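Local coordinates for uncharacterized protein DUF849 (Burkholderia xenovorans LB400, PDB 3E02) that probably catalyses the zinc-dependent cleavage of 3-keto-5-aminohexanoate or a related beta-keto acid on a TIM-barrel scaffold, at residues Lys6-Thr11 against Gly252-Gly257; Pro25-Thr30 against His52-Leu57; Ala46-Leu51 against Ile82-Thr87; Glu108-Asn113 against Ser165-Glu170; Ser232-Gly237 against Leu258-Tyr263. One frame throughout, in Å; residues are numbered along the deposited sequence.

Contact 1 (Lys6-Thr11 against Gly252-Gly257); sequences KKIIIT and GNVRVG
I10 and T11 pair in parallel with V254 and R255, joining the first barrel strand to the last and so closing the eight-stranded TIM barrel. Backbone bonds alternate between the strands: V254 N donates to I9 O at 3.0 Å, T11 N to V254 O at 2.8 Å, and V256 N to T11 O. Just before this regular stretch, a side chain takes the place of a backbone acceptor. The amide oxygen N253 OD1 accepts from I9 N at 2.9 Å, an almost straight bond (175° at the hydrogen) whose donor lies 17° out of the carbonyl plane. With CG beside its own backbone N (chi1 -59°), N253 carries its amide across to the incoming chain, and ND2 is bonded to L231 O on the neighbouring strand. I9 CB rests 3.6 Å from N253 OD1. On the face bearing I10 and V254, the two side chains lie side by side and point the same way, with V254 CG2 3.6 Å from I10 CG1. The other face carries T11 and R255. A water there is hydrogen-bonded to T11 OG1 at 2.7 Å and donates to V254 O at 2.9 Å. R255 stretches away from T11 toward the zinc site, where its NE forms a salt bridge with D260. Helices 240-249 and 273-286 cover I8, V254 and V256, helix 294-301 packs on I9 and N253, and T11 and R255 face H50 of strand 48-54 inside the barrel.

Contact 2 (Pro25-Thr30 against His52-Leu57); sequences PYLPIT and HARDPL. With ZN (zinc ion), chain B; EDO (1,2-ethanediol), chain I.
I29 passes R54 with their CA atoms 5.7 Å apart, and the chains draw closer at T30 and P56; neither run forms a regular strand with the other. Residues 25-30 belong to the loop that leads into helix 31-44, whereas H52-L57 carry the frayed end of strand 48-54 into a turn. A water joins the two backbones, donating to I29 O at 2.9 Å and accepting from R54 N at 3.1 Å. R54 sets CG anti to its carbonyl carbon (chi1 -69°) and runs straight from CG to NE, which carries the guanidinium past P28 O, 3.5 Å from R54 CD, to L27. There L27 CD2 sits over the centre of one guanidinium face, 3.8 Å from R54 CZ, the two side chains crossing at about a right angle. The nitrogens of R54 are fixed by T15 OG1, G59 O and H19 O; T15 OG1 also bonds to P28 O, and this shared partner ties arginine and loop together. This is the loop region at the C-terminal mouth of the TIM barrel, where H52, two residues before R54, binds the zinc through NE2. The methyl I29 CG2 meets D55 O at 3.4 Å and T30 CG2 meets P56 O at 3.5 Å. T30 is the N-cap of helix 31-44, and E33 accepts from its backbone N and from that of I29. D55 makes an Asx turn, OD1 accepting from L57 N with a bent 144° angle. A 1,2-ethanediol, probably from the crystallisation liquor, donates from O1 to P56 O at 2.8 Å.

Contact 3 (Ala46-Leu51 against Ile82-Thr87); sequences AAMLHL and ILNITT. With ZN (zinc ion), chain B.
H50 and N84 meet beside the zinc ion. H50 NE2 binds the metal at 2.2 Å, while ND1, at the other side of the ring, gives a weak hydrogen bond of 3.3 Å to N84 OD1. The oxygen lies at the ring edge near its plane, yet the amide stands almost upright to the imidazole, 82° between planes. The register puts both side chains on the barrel-facing side, and similar chi1 angles (170° for H50, 169° for N84) swing each CG away from its backbone N so that ring and amide meet. T86 reaches the metal indirectly: its OG1 is 2.8 Å from one of the three zinc-bound waters and is itself held by the backbone N of G88 and G89. H52 and E259 complete six ligands. In the next shell, N84 ND2 is probably hydrogen-bonded to E170 OE1, a side chain modelled in two positions, and the selenomethionine M48 lays its CG 3.8 Å from N84 CB. Parallel backbone pairing sets this register, with N84 N donating to L49 O at 2.8 Å and L51 N to N84 O at 2.8 Å. On the far face, L49 CD1 packs on L83 CD2 at 3.9 Å. That outer layer of L51, L83 and I85 is covered by L72 of helix 72-78, whereas the zinc face looks into the barrel, between strands 10-13 and 109-113.

Contact 4 (Glu108-Asn113 against Ser165-Glu170); sequences EVASMN and SGTRFE
M112, a selenomethionine, sends CG anti to its backbone N (chi1 179°), then bends at chi2 and chi3, while F169 turns its ring back beside its own N (chi1 -57°). The two side chains thereby lie alongside each other. The terminal methyl M112 CE comes over one face of the ring in a CH-pi contact, 3.5 Å from F169 CE1 and 29° off the normal through the centroid. The selenium, SE, stands farther above the same ring, taking the place of sulfur in a distant Met-aromatic contact. At the ring edge, in plane, A110 O lies 3.6 Å from F169 CD1. A110 CB also touches the methyl T167 CG2 at 3.7 Å. Backbone bonds lock the parallel register: R168 N donates to E108 O at 3.0 Å, A110 N to R168 O, E170 N to A110 O, and M112 N to E170 O at 2.8 Å. Where the strands begin, a water donates to both E108 O and G166 O, at 2.7 Å each. R168 curls off to K302 O. On the face away from A110 and F169, S111 and E170 look toward H50, so this neighbouring pair of parallel strands supplies part of the inner wall of the TIM barrel beside its zinc site.

Contact 5 (Ser232-Gly237 against Leu258-Tyr263); sequences SVLAAG and LEDSLY. With ZN (zinc ion), chain B; EDO (1,2-ethanediol), chain D; EDO (1,2-ethanediol), chain F.
L234 and D260 form the tight part of this contact. L234 CG is wedged between its backbone N and carbonyl carbon (chi1 84°), and the side chain crosses that of D260 at about a right angle. L234 CB lies 3.6 Å from D260 OD2, and the methyl CD1 lies 3.8 Å from D260 CG. Apolar carbon thus shields one side of the carboxylate, whose charge is met by R255. D260 OD1 accepts from O1 of a 1,2-ethanediol molecule at 2.8 Å. Close by, the buried A235 O has no polar partner in the model. The backbones join at G237 N, which donates to D260 O at 3.0 Å in a nearly straight bond (172° at the hydrogen), although the donor is tilted 28° from the carbonyl plane. Beyond this point the chains stay close, but the edge is partly exposed and a water bridges them, donating to G237 O at 2.8 Å and pairing with S261 OG at 2.7 Å. S261 OG also accepts from Y263 N at 3.2 Å, an ST turn that bends the chain toward exposed Y263. G237 takes a positive phi here, which favours glycine. The turn at 258-260 directs E259 the other way, to bind zinc through OE2 at 2.2 Å. Strand ends and the loops that follow them make up the C-terminal active-site mouth characteristic of TIM barrels, which in this protein holds the zinc.

From the N terminus, residues 6-11 open contact 1, which closes only at 252-257 and joins first and last barrel strands; contacts 2, 3 and 4 are nested inside its loop. Contact 2 closes first, bringing the loop before helix 31-44 against the end of strand 48-54. Contact 3 crosses it, since 46-51 precedes 52-57 and pairs with the later 82-87. Contact 4 follows in series, adding strands 109-113 and 168-173. Contact 5 crosses contact 1, tying strand 229-235 to the loop after strand 253-256. Contacts 2, 3 and 5 each contribute one protein ligand to the zinc, while R255 of contact 1 points into the same site.

Contact 1 (Lys6-Thr11 against Gly252-Gly257)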
# COMPACT_ATOMS: atom_id res chain seq x y z
N LYS A 6 23.44 -7.03 1.86
CA LYS A 6 24.10 -7.94 2.83
C LYS A 6 24.86 -7.14 3.90
O LYS A 6 24.82 -7.48 5.08
CB LYS A 6 25.06 -8.90 2.13
CG LYS A 6 25.77 -9.89 3.06
N LYS A 7 25.57 -6.10 3.45
CA LYS A 7 26.24 -5.15 4.33
C LYS A 7 25.61 -3.79 4.03
O LYS A 7 25.45 -3.43 2.85
CB LYS A 7 27.74 -5.15 4.06
CG LYS A 7 28.44 -6.49 4.27
CD LYS A 7 28.34 -7.00 5.70
CE LYS A 7 29.15 -8.28 5.90
NZ LYS A 7 28.86 -8.89 7.22
N ILE A 8 25.27 -3.05 5.07
CA ILE A 8 24.59 -1.76 4.95
C ILE A 8 25.60 -0.64 4.77
O ILE A 8 26.54 -0.51 5.56
CB ILE A 8 23.71 -1.47 6.19
CG1 ILE A 8 22.58 -2.50 6.32
CG2 ILE A 8 23.11 -0.05 6.13
CD1 ILE A 8 21.79 -2.39 7.64
N ILE A 9 25.39 0.18 3.75
CA ILE A 9 26.21 1.37 3.54
C ILE A 9 25.65 2.47 4.43
O ILE A 9 24.47 2.84 4.30
CB ILE A 9 26.16 1.88 2.08
CG1 ILE A 9 26.69 0.82 1.12
CG2 ILE A 9 26.97 3.21 1.92
CD1 ILE A 9 26.56 1.20 -0.35
N ILE A 10 26.48 2.97 5.35
CA ILE A 10 26.16 4.16 6.13
C ILE A 10 26.83 5.32 5.39
O ILE A 10 28.06 5.35 5.26
CB ILE A 10 26.72 4.15 7.57
CG1 ILE A 10 26.10 3.00 8.39
CG2 ILE A 10 26.44 5.52 8.26
CD1 ILE A 10 26.67 2.86 9.81
N THR A 11 26.01 6.25 4.89
CA THR A 11 26.49 7.47 4.29
C THR A 11 26.35 8.55 5.36
O THR A 11 25.34 8.60 6.08
CB THR A 11 25.70 7.87 3.05
OG1 THR A 11 25.82 6.85 2.04
CG2 THR A 11 26.21 9.22 2.45
N GLY A 252 17.51 -2.02 2.99
CA GLY A 252 18.12 -0.84 2.43
C GLY A 252 19.31 -0.32 3.19
O GLY A 252 19.77 -0.91 4.20
N ASN A 253 19.81 0.81 2.70
CA ASN A 253 20.98 1.50 3.22
C ASN A 253 20.55 2.78 3.93
O ASN A 253 19.38 3.19 3.87
CB ASN A 253 21.95 1.74 2.07
CG ASN A 253 22.38 0.44 1.41
OD1 ASN A 253 23.24 -0.26 1.93
ND2 ASN A 253 21.76 0.11 0.28
N VAL A 254 21.50 3.42 4.62
CA VAL A 254 21.18 4.52 5.52
C VAL A 254 22.07 5.73 5.32
O VAL A 254 23.26 5.61 5.04
CB VAL A 254 21.25 4.07 7.02
CG1 VAL A 254 20.33 2.84 7.28
CG2 VAL A 254 22.67 3.77 7.47
N ARG A 255 21.45 6.90 5.43
CA ARG A 255 22.15 8.18 5.41
C ARG A 255 21.79 8.95 6.68
O ARG A 255 20.61 9.14 6.97
CB ARG A 255 21.79 8.99 4.18
CG ARG A 255 22.20 10.45 4.28
CD ARG A 255 22.23 11.14 2.94
NE ARG A 255 22.02 12.57 3.10
CZ ARG A 255 22.08 13.47 2.13
NH1 ARG A 255 22.45 13.14 0.89
NH2 ARG A 255 21.79 14.72 2.42
N VAL A 256 22.82 9.37 7.41
CA VAL A 256 22.67 10.23 8.60
C VAL A 256 23.61 11.40 8.38
O VAL A 256 24.24 11.49 7.31
CB VAL A 256 22.94 9.48 9.94
CG1 VAL A 256 21.92 8.33 10.13
CG2 VAL A 256 24.37 8.96 10.01
N GLY A 257 23.66 12.32 9.34
CA GLY A 257 24.54 13.47 9.30
C GLY A 257 23.89 14.79 9.64
O GLY A 257 22.66 14.93 9.54
O HOH W 1 23.71 5.15 2.20

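Contact 2 (Pro25-Thr30 against His52-Leu57)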
# COMPACT_ATOMS: atom_id res chain seq x y z
N PRO A 25 25.91 25.40 17.15
CA PRO A 25 27.34 25.72 17.16
C PRO A 25 28.21 24.56 16.64
O PRO A 25 29.41 24.75 16.46
CB PRO A 25 27.62 25.98 18.64
CG PRO A 25 26.65 25.16 19.38
CD PRO A 25 25.41 25.13 18.51
N TYR A 26 27.62 23.39 16.42
CA TYR A 26 28.32 22.19 15.97
C TYR A 26 28.21 21.95 14.45
O TYR A 26 28.68 20.92 13.95
CB TYR A 26 27.80 20.98 16.73
CG TYR A 26 27.75 21.19 18.23
CD1 TYR A 26 28.93 21.35 18.98
CD2 TYR A 26 26.53 21.24 18.92
CE1 TYR A 26 28.90 21.55 20.37
CE2 TYR A 26 26.48 21.44 20.31
CZ TYR A 26 27.67 21.59 21.03
OH TYR A 26 27.62 21.79 22.39
N LEU A 27 27.60 22.90 13.71
CA LEU A 27 27.48 22.78 12.25
C LEU A 27 28.90 22.91 11.67
O LEU A 27 29.54 23.94 11.91
CB LEU A 27 26.59 23.88 11.68
CG LEU A 27 26.31 23.85 10.17
CD1 LEU A 27 25.45 22.66 9.82
CD2 LEU A 27 25.66 25.15 9.71
N PRO A 28 29.41 21.89 10.95
CA PRO A 28 30.76 22.03 10.36
C PRO A 28 30.79 23.10 9.27
O PRO A 28 29.99 23.05 8.34
CB PRO A 28 31.04 20.64 9.79
CG PRO A 28 30.08 19.74 10.49
CD PRO A 28 28.86 20.55 10.63
N ILE A 29 31.72 24.05 9.38
CA ILE A 29 31.80 25.19 8.46
C ILE A 29 33.10 25.24 7.68
O ILE A 29 33.08 25.25 6.44
CB ILE A 29 31.56 26.52 9.23
CG1 ILE A 29 30.09 26.61 9.67
CG2 ILE A 29 31.89 27.75 8.37
CD1 ILE A 29 29.78 27.76 10.61
N THR A 30 34.21 25.30 8.40
CA THR A 30 35.52 25.45 7.76
C THR A 30 35.97 24.14 7.12
O THR A 30 35.50 23.06 7.51
CB THR A 30 36.62 25.90 8.73
OG1 THR A 30 36.82 24.88 9.72
CG2 THR A 30 36.25 27.22 9.42
N HIS A 52 29.42 18.98 1.05
CA HIS A 52 29.19 20.35 0.59
C HIS A 52 30.29 21.21 1.20
O HIS A 52 30.91 20.82 2.21
CB HIS A 52 27.88 20.93 1.12
CG HIS A 52 26.64 20.30 0.58
ND1 HIS A 52 25.64 21.03 -0.03
CD2 HIS A 52 26.21 19.02 0.60
CE1 HIS A 52 24.66 20.22 -0.37
NE2 HIS A 52 24.98 18.99 0.01
N ALA A 53 30.51 22.39 0.62
CA ALA A 53 31.45 23.38 1.12
C ALA A 53 30.66 24.58 1.60
O ALA A 53 29.52 24.83 1.15
CB ALA A 53 32.44 23.83 0.01
N ARG A 54 31.28 25.34 2.50
CA ARG A 54 30.73 26.56 3.04
C ARG A 54 31.82 27.63 3.12
O ARG A 54 33.00 27.30 3.29
CB ARG A 54 30.19 26.32 4.45
CG ARG A 54 28.96 25.45 4.52
CD ARG A 54 28.52 25.23 5.96
NE ARG A 54 27.32 24.39 6.01
CZ ARG A 54 26.06 24.83 5.92
NH1 ARG A 54 25.78 26.10 5.70
NH2 ARG A 54 25.06 23.96 6.00
N ASP A 55 31.39 28.88 3.03
CA ASP A 55 32.28 30.03 3.22
C ASP A 55 32.89 29.84 4.62
O ASP A 55 32.12 29.74 5.60
CB ASP A 55 31.48 31.33 3.13
CG ASP A 55 32.32 32.56 3.34
OD1 ASP A 55 32.92 32.73 4.42
OD2 ASP A 55 32.35 33.40 2.42
N PRO A 56 34.24 29.76 4.73
CA PRO A 56 34.88 29.53 6.05
C PRO A 56 34.63 30.57 7.15
O PRO A 56 34.74 30.22 8.32
CB PRO A 56 36.38 29.48 5.71
CG PRO A 56 36.45 29.26 4.26
CD PRO A 56 35.25 29.88 3.66
N LEU A 57 34.28 31.80 6.78
CA LEU A 57 34.04 32.87 7.75
C LEU A 57 32.61 32.97 8.24
O LEU A 57 32.40 33.21 9.42
CB LEU A 57 34.47 34.21 7.17
CG LEU A 57 35.97 34.34 6.87
CD1 LEU A 57 36.23 35.70 6.27
CD2 LEU A 57 36.84 34.14 8.10
ZN ZN B . 23.49 17.36 0.01
C1 EDO I . 33.71 30.54 11.35
O1 EDO I . 34.20 29.28 10.88
C2 EDO I . 32.21 30.43 11.57
O2 EDO I . 31.97 29.40 12.54
O HOH W 2 34.09 24.85 3.79
O HOH W 3 23.05 17.36 -2.48
O HOH W 4 21.58 15.98 -0.52
O HOH W 5 21.82 18.68 -0.58

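Contact 3 (Ala46-Leu51 against Ile82-Thr87)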
# COMPACT_ATOMS: atom_id res chain seq x y z
N ALA A 46 31.01 5.19 8.88
CA ALA A 46 30.54 5.71 7.59
C ALA A 46 31.43 5.24 6.43
O ALA A 46 32.62 5.54 6.41
CB ALA A 46 30.48 7.23 7.61
N ALA A 47 30.86 4.48 5.50
CA ALA A 47 31.55 4.01 4.29
C ALA A 47 31.65 5.11 3.22
O ALA A 47 32.56 5.07 2.37
CB ALA A 47 30.83 2.78 3.69
N MSE A 48 30.71 6.07 3.26
CA MSE A 48 30.65 7.17 2.30
C MSE A 48 30.35 8.50 3.01
O MSE A 48 29.58 8.54 3.97
CB MSE A 48 29.58 6.84 1.24
CG MSE A 48 29.41 7.91 0.15
SE MSE A 48 28.69 7.22 -1.53
CE MSE A 48 26.98 6.78 -0.97
N LEU A 49 30.99 9.56 2.53
CA LEU A 49 30.82 10.92 3.04
C LEU A 49 30.24 11.76 1.93
O LEU A 49 30.84 11.83 0.85
CB LEU A 49 32.17 11.49 3.48
CG LEU A 49 32.89 10.73 4.58
CD1 LEU A 49 34.27 11.34 4.80
CD2 LEU A 49 32.06 10.72 5.87
N HIS A 50 29.06 12.36 2.18
CA HIS A 50 28.38 13.25 1.23
C HIS A 50 28.80 14.67 1.65
O HIS A 50 28.55 15.10 2.78
CB HIS A 50 26.88 13.02 1.24
CG HIS A 50 26.11 14.03 0.48
ND1 HIS A 50 26.03 14.04 -0.90
CD2 HIS A 50 25.42 15.11 0.90
CE1 HIS A 50 25.29 15.07 -1.28
NE2 HIS A 50 24.90 15.73 -0.20
N LEU A 51 29.40 15.40 0.72
CA LEU A 51 30.07 16.66 1.01
C LEU A 51 29.60 17.90 0.27
O LEU A 51 29.42 17.86 -0.94
CB LEU A 51 31.56 16.47 0.70
CG LEU A 51 32.28 15.35 1.46
CD1 LEU A 51 33.67 15.10 0.84
CD2 LEU A 51 32.39 15.66 2.94
N ILE A 82 34.38 6.62 0.72
CA ILE A 82 34.05 7.11 -0.62
C ILE A 82 33.61 8.58 -0.46
O ILE A 82 32.78 8.87 0.39
CB ILE A 82 32.87 6.35 -1.26
CG1 ILE A 82 33.19 4.87 -1.43
CG2 ILE A 82 32.51 6.98 -2.61
CD1 ILE A 82 32.01 4.03 -1.90
N LEU A 83 34.19 9.48 -1.25
CA LEU A 83 33.85 10.90 -1.17
C LEU A 83 32.82 11.20 -2.25
O LEU A 83 33.11 11.09 -3.42
CB LEU A 83 35.10 11.77 -1.25
CG LEU A 83 36.20 11.37 -0.25
CD1 LEU A 83 37.38 12.35 -0.29
CD2 LEU A 83 35.67 11.21 1.19
N ASN A 84 31.62 11.56 -1.79
CA ASN A 84 30.45 11.85 -2.61
C ASN A 84 30.30 13.39 -2.62
O ASN A 84 30.14 14.01 -1.55
CB ASN A 84 29.26 11.08 -1.98
CG ASN A 84 27.89 11.45 -2.51
OD1 ASN A 84 27.69 12.43 -3.21
ND2 ASN A 84 26.92 10.64 -2.12
N ILE A 85 30.37 13.97 -3.83
CA ILE A 85 30.29 15.42 -4.04
C ILE A 85 28.88 15.84 -4.46
O ILE A 85 28.28 15.26 -5.39
CB ILE A 85 31.30 15.92 -5.12
CG1 ILE A 85 32.73 15.43 -4.82
CG2 ILE A 85 31.28 17.46 -5.22
CD1 ILE A 85 33.28 15.80 -3.45
N THR A 86 28.36 16.88 -3.80
CA THR A 86 27.06 17.40 -4.13
C THR A 86 27.08 18.12 -5.48
O THR A 86 28.07 18.77 -5.85
CB THR A 86 26.52 18.40 -3.06
OG1 THR A 86 25.20 18.81 -3.43
CG2 THR A 86 27.42 19.65 -2.95
N THR A 87 26.01 17.91 -6.25
CA THR A 87 25.73 18.70 -7.44
C THR A 87 24.45 19.52 -7.18
O THR A 87 23.91 20.08 -8.10
CB THR A 87 25.58 17.85 -8.71
OG1 THR A 87 24.40 17.06 -8.61
CG2 THR A 87 26.80 16.96 -8.93
ZN ZN B . 23.49 17.36 0.01
O HOH W 3 23.05 17.36 -2.48
O HOH W 4 21.58 15.98 -0.52
O HOH W 5 21.82 18.68 -0.58

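Contact 4 (Glu108-Asn113 against Ser165-Glu170)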
# COMPACT_ATOMS: atom_id res chain seq x y z
N GLU A 108 34.43 9.58 -7.29
CA GLU A 108 33.85 8.26 -7.49
C GLU A 108 32.32 8.33 -7.49
O GLU A 108 31.66 7.56 -8.21
CB GLU A 108 34.26 7.30 -6.38
CG GLU A 108 35.71 6.95 -6.36
CD GLU A 108 35.97 5.88 -5.35
OE1 GLU A 108 35.86 4.69 -5.72
OE2 GLU A 108 36.27 6.23 -4.20
N VAL A 109 31.78 9.24 -6.67
CA VAL A 109 30.34 9.43 -6.54
C VAL A 109 29.96 10.91 -6.50
O VAL A 109 30.70 11.74 -5.97
CB VAL A 109 29.78 8.70 -5.28
CG1 VAL A 109 28.26 8.91 -5.14
CG2 VAL A 109 30.12 7.19 -5.32
N ALA A 110 28.84 11.24 -7.14
CA ALA A 110 28.24 12.58 -7.07
C ALA A 110 26.75 12.42 -6.85
O ALA A 110 26.16 11.46 -7.34
CB ALA A 110 28.51 13.38 -8.35
N SER A 111 26.14 13.36 -6.13
CA SER A 111 24.69 13.34 -5.94
C SER A 111 24.05 13.80 -7.25
O SER A 111 24.68 14.52 -8.03
CB SER A 111 24.24 14.20 -4.75
OG SER A 111 24.52 15.56 -4.95
N MSE A 112 22.83 13.33 -7.51
CA MSE A 112 22.10 13.67 -8.74
C MSE A 112 20.63 13.80 -8.37
O MSE A 112 19.96 12.80 -8.15
CB MSE A 112 22.34 12.58 -9.80
CG MSE A 112 21.65 12.73 -11.15
SE MSE A 112 22.14 14.33 -12.12
CE MSE A 112 24.14 14.19 -12.12
N ASN A 113 20.14 15.03 -8.30
CA ASN A 113 18.76 15.31 -7.92
C ASN A 113 17.85 14.98 -9.10
O ASN A 113 18.07 15.49 -10.20
CB ASN A 113 18.66 16.74 -7.44
CG ASN A 113 19.49 16.98 -6.19
OD1 ASN A 113 19.21 16.40 -5.15
ND2 ASN A 113 20.57 17.77 -6.31
N SER A 165 33.60 10.98 -16.84
CA SER A 165 34.76 10.76 -15.95
C SER A 165 34.64 9.49 -15.07
O SER A 165 35.47 9.29 -14.18
CB SER A 165 34.97 12.00 -15.07
OG SER A 165 33.85 12.25 -14.25
N GLY A 166 33.62 8.64 -15.31
CA GLY A 166 33.41 7.39 -14.56
C GLY A 166 32.67 7.51 -13.24
O GLY A 166 32.62 6.55 -12.45
N THR A 167 32.08 8.67 -13.00
CA THR A 167 31.33 8.93 -11.76
C THR A 167 30.09 8.07 -11.68
O THR A 167 29.41 7.90 -12.69
CB THR A 167 30.86 10.40 -11.72
OG1 THR A 167 31.97 11.26 -12.01
CG2 THR A 167 30.26 10.76 -10.36
N ARG A 168 29.80 7.52 -10.50
CA ARG A 168 28.55 6.81 -10.22
C ARG A 168 27.67 7.79 -9.45
O ARG A 168 28.17 8.60 -8.66
CB ARG A 168 28.75 5.53 -9.40
CG ARG A 168 29.74 4.52 -9.96
CD ARG A 168 29.61 4.29 -11.44
NE ARG A 168 28.27 3.84 -11.81
CZ ARG A 168 27.91 2.59 -12.09
NH1 ARG A 168 28.76 1.58 -12.07
NH2 ARG A 168 26.65 2.34 -12.43
N PHE A 169 26.36 7.72 -9.65
CA PHE A 169 25.47 8.67 -8.99
C PHE A 169 24.65 8.16 -7.83
O PHE A 169 24.24 7.00 -7.81
CB PHE A 169 24.50 9.28 -10.00
CG PHE A 169 25.19 9.96 -11.14
CD1 PHE A 169 25.98 11.10 -10.91
CD2 PHE A 169 25.08 9.47 -12.44
CE1 PHE A 169 26.66 11.73 -11.97
CE2 PHE A 169 25.75 10.10 -13.51
CZ PHE A 169 26.54 11.22 -13.27
N GLU A 170 24.47 9.06 -6.86
CA GLU A 170 23.57 8.87 -5.72
C GLU A 170 22.33 9.61 -6.25
O GLU A 170 22.30 10.84 -6.25
CB GLU A 170 24.13 9.52 -4.44
CG GLU A 170 23.26 9.45 -3.14
CD GLU A 170 23.64 10.47 -2.04
OE1 GLU A 170 24.44 11.40 -2.30
OE2 GLU A 170 23.12 10.40 -0.91
O HOH W 6 32.99 5.89 -9.84

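Contact 5 (Ser232-Gly237 against Leu258-Tyr263)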
# COMPACT_ATOMS: atom_id res chain seq x y z
N SER A 232 18.46 3.57 -0.51
CA SER A 232 19.03 4.32 0.60
C SER A 232 17.95 5.32 1.03
O SER A 232 17.05 5.69 0.24
CB SER A 232 20.36 4.98 0.24
OG SER A 232 20.97 5.54 1.40
N VAL A 233 18.02 5.75 2.28
CA VAL A 233 17.03 6.64 2.85
C VAL A 233 17.68 7.72 3.73
O VAL A 233 18.65 7.45 4.45
CB VAL A 233 15.99 5.85 3.71
CG1 VAL A 233 15.09 6.76 4.53
CG2 VAL A 233 15.13 4.89 2.84
N LEU A 234 17.16 8.94 3.62
CA LEU A 234 17.46 10.03 4.54
C LEU A 234 16.11 10.64 4.92
O LEU A 234 15.16 10.62 4.11
CB LEU A 234 18.38 11.09 3.93
CG LEU A 234 17.81 12.23 3.07
CD1 LEU A 234 17.23 13.38 3.93
CD2 LEU A 234 18.85 12.77 2.13
N ALA A 235 16.03 11.20 6.12
CA ALA A 235 14.83 11.94 6.55
C ALA A 235 15.25 13.12 7.39
O ALA A 235 16.26 13.07 8.10
CB ALA A 235 13.83 11.04 7.27
N ALA A 236 14.49 14.22 7.27
CA ALA A 236 14.81 15.47 7.94
C ALA A 236 14.53 15.45 9.45
O ALA A 236 13.53 14.87 9.91
CB ALA A 236 14.01 16.63 7.29
N GLY A 237 15.43 16.07 10.21
CA GLY A 237 15.28 16.29 11.64
C GLY A 237 14.93 15.09 12.48
O GLY A 237 15.61 14.07 12.39
N LEU A 258 24.73 15.75 10.05
CA LEU A 258 24.29 17.09 10.42
C LEU A 258 23.66 17.88 9.27
O LEU A 258 22.98 18.86 9.51
CB LEU A 258 25.40 17.89 11.11
CG LEU A 258 25.95 17.30 12.42
CD1 LEU A 258 26.98 18.27 13.04
CD2 LEU A 258 24.88 17.02 13.42
N GLU A 259 23.92 17.48 8.03
CA GLU A 259 23.21 18.04 6.88
C GLU A 259 21.69 17.87 6.98
O GLU A 259 20.95 18.77 6.59
CB GLU A 259 23.69 17.39 5.59
CG GLU A 259 22.81 17.67 4.36
CD GLU A 259 23.47 17.49 3.04
OE1 GLU A 259 24.68 17.24 2.97
OE2 GLU A 259 22.75 17.68 2.06
N ASP A 260 21.26 16.72 7.50
CA ASP A 260 19.85 16.29 7.53
C ASP A 260 19.16 16.52 8.85
O ASP A 260 17.96 16.81 8.87
CB ASP A 260 19.76 14.79 7.19
CG ASP A 260 20.32 14.45 5.83
OD1 ASP A 260 20.37 15.33 4.97
OD2 ASP A 260 20.73 13.29 5.62
N SER A 261 19.89 16.34 9.95
CA SER A 261 19.38 16.62 11.28
C SER A 261 20.48 17.16 12.18
O SER A 261 21.54 16.57 12.26
CB SER A 261 18.84 15.36 11.94
OG SER A 261 18.38 15.68 13.24
N LEU A 262 20.18 18.23 12.91
CA LEU A 262 21.14 18.78 13.87
C LEU A 262 21.12 18.09 15.25
O LEU A 262 21.86 18.50 16.14
CB LEU A 262 20.89 20.28 14.04
CG LEU A 262 21.11 21.14 12.81
CD1 LEU A 262 20.63 22.58 13.09
CD2 LEU A 262 22.58 21.11 12.38
N TYR A 263 20.30 17.05 15.40
CA TYR A 263 20.03 16.41 16.70
C TYR A 263 20.56 14.99 16.81
O TYR A 263 20.50 14.23 15.83
CB TYR A 263 18.51 16.47 16.95
CG TYR A 263 18.06 17.92 16.99
CD1 TYR A 263 18.19 18.66 18.15
CD2 TYR A 263 17.61 18.57 15.83
CE1 TYR A 263 17.86 20.04 18.19
CE2 TYR A 263 17.27 19.95 15.85
CZ TYR A 263 17.41 20.67 17.04
OH TYR A 263 17.08 22.01 17.09
ZN ZN B . 23.49 17.36 0.01
C1 EDO D . 18.89 17.54 3.06
O1 EDO D . 18.26 17.08 4.26
C2 EDO D . 18.08 17.07 1.85
O2 EDO D . 18.49 17.79 0.68
C1 EDO F . 16.35 23.48 13.00
O1 EDO F . 15.72 22.60 13.94
C2 EDO F . 15.32 24.00 12.01
O2 EDO F . 15.34 23.20 10.82
O HOH W 7 17.13 13.73 14.66
O HOH W 3 23.05 17.36 -2.48
O HOH W 4 21.58 15.98 -0.52
O HOH W 5 21.82 18.68 -0.58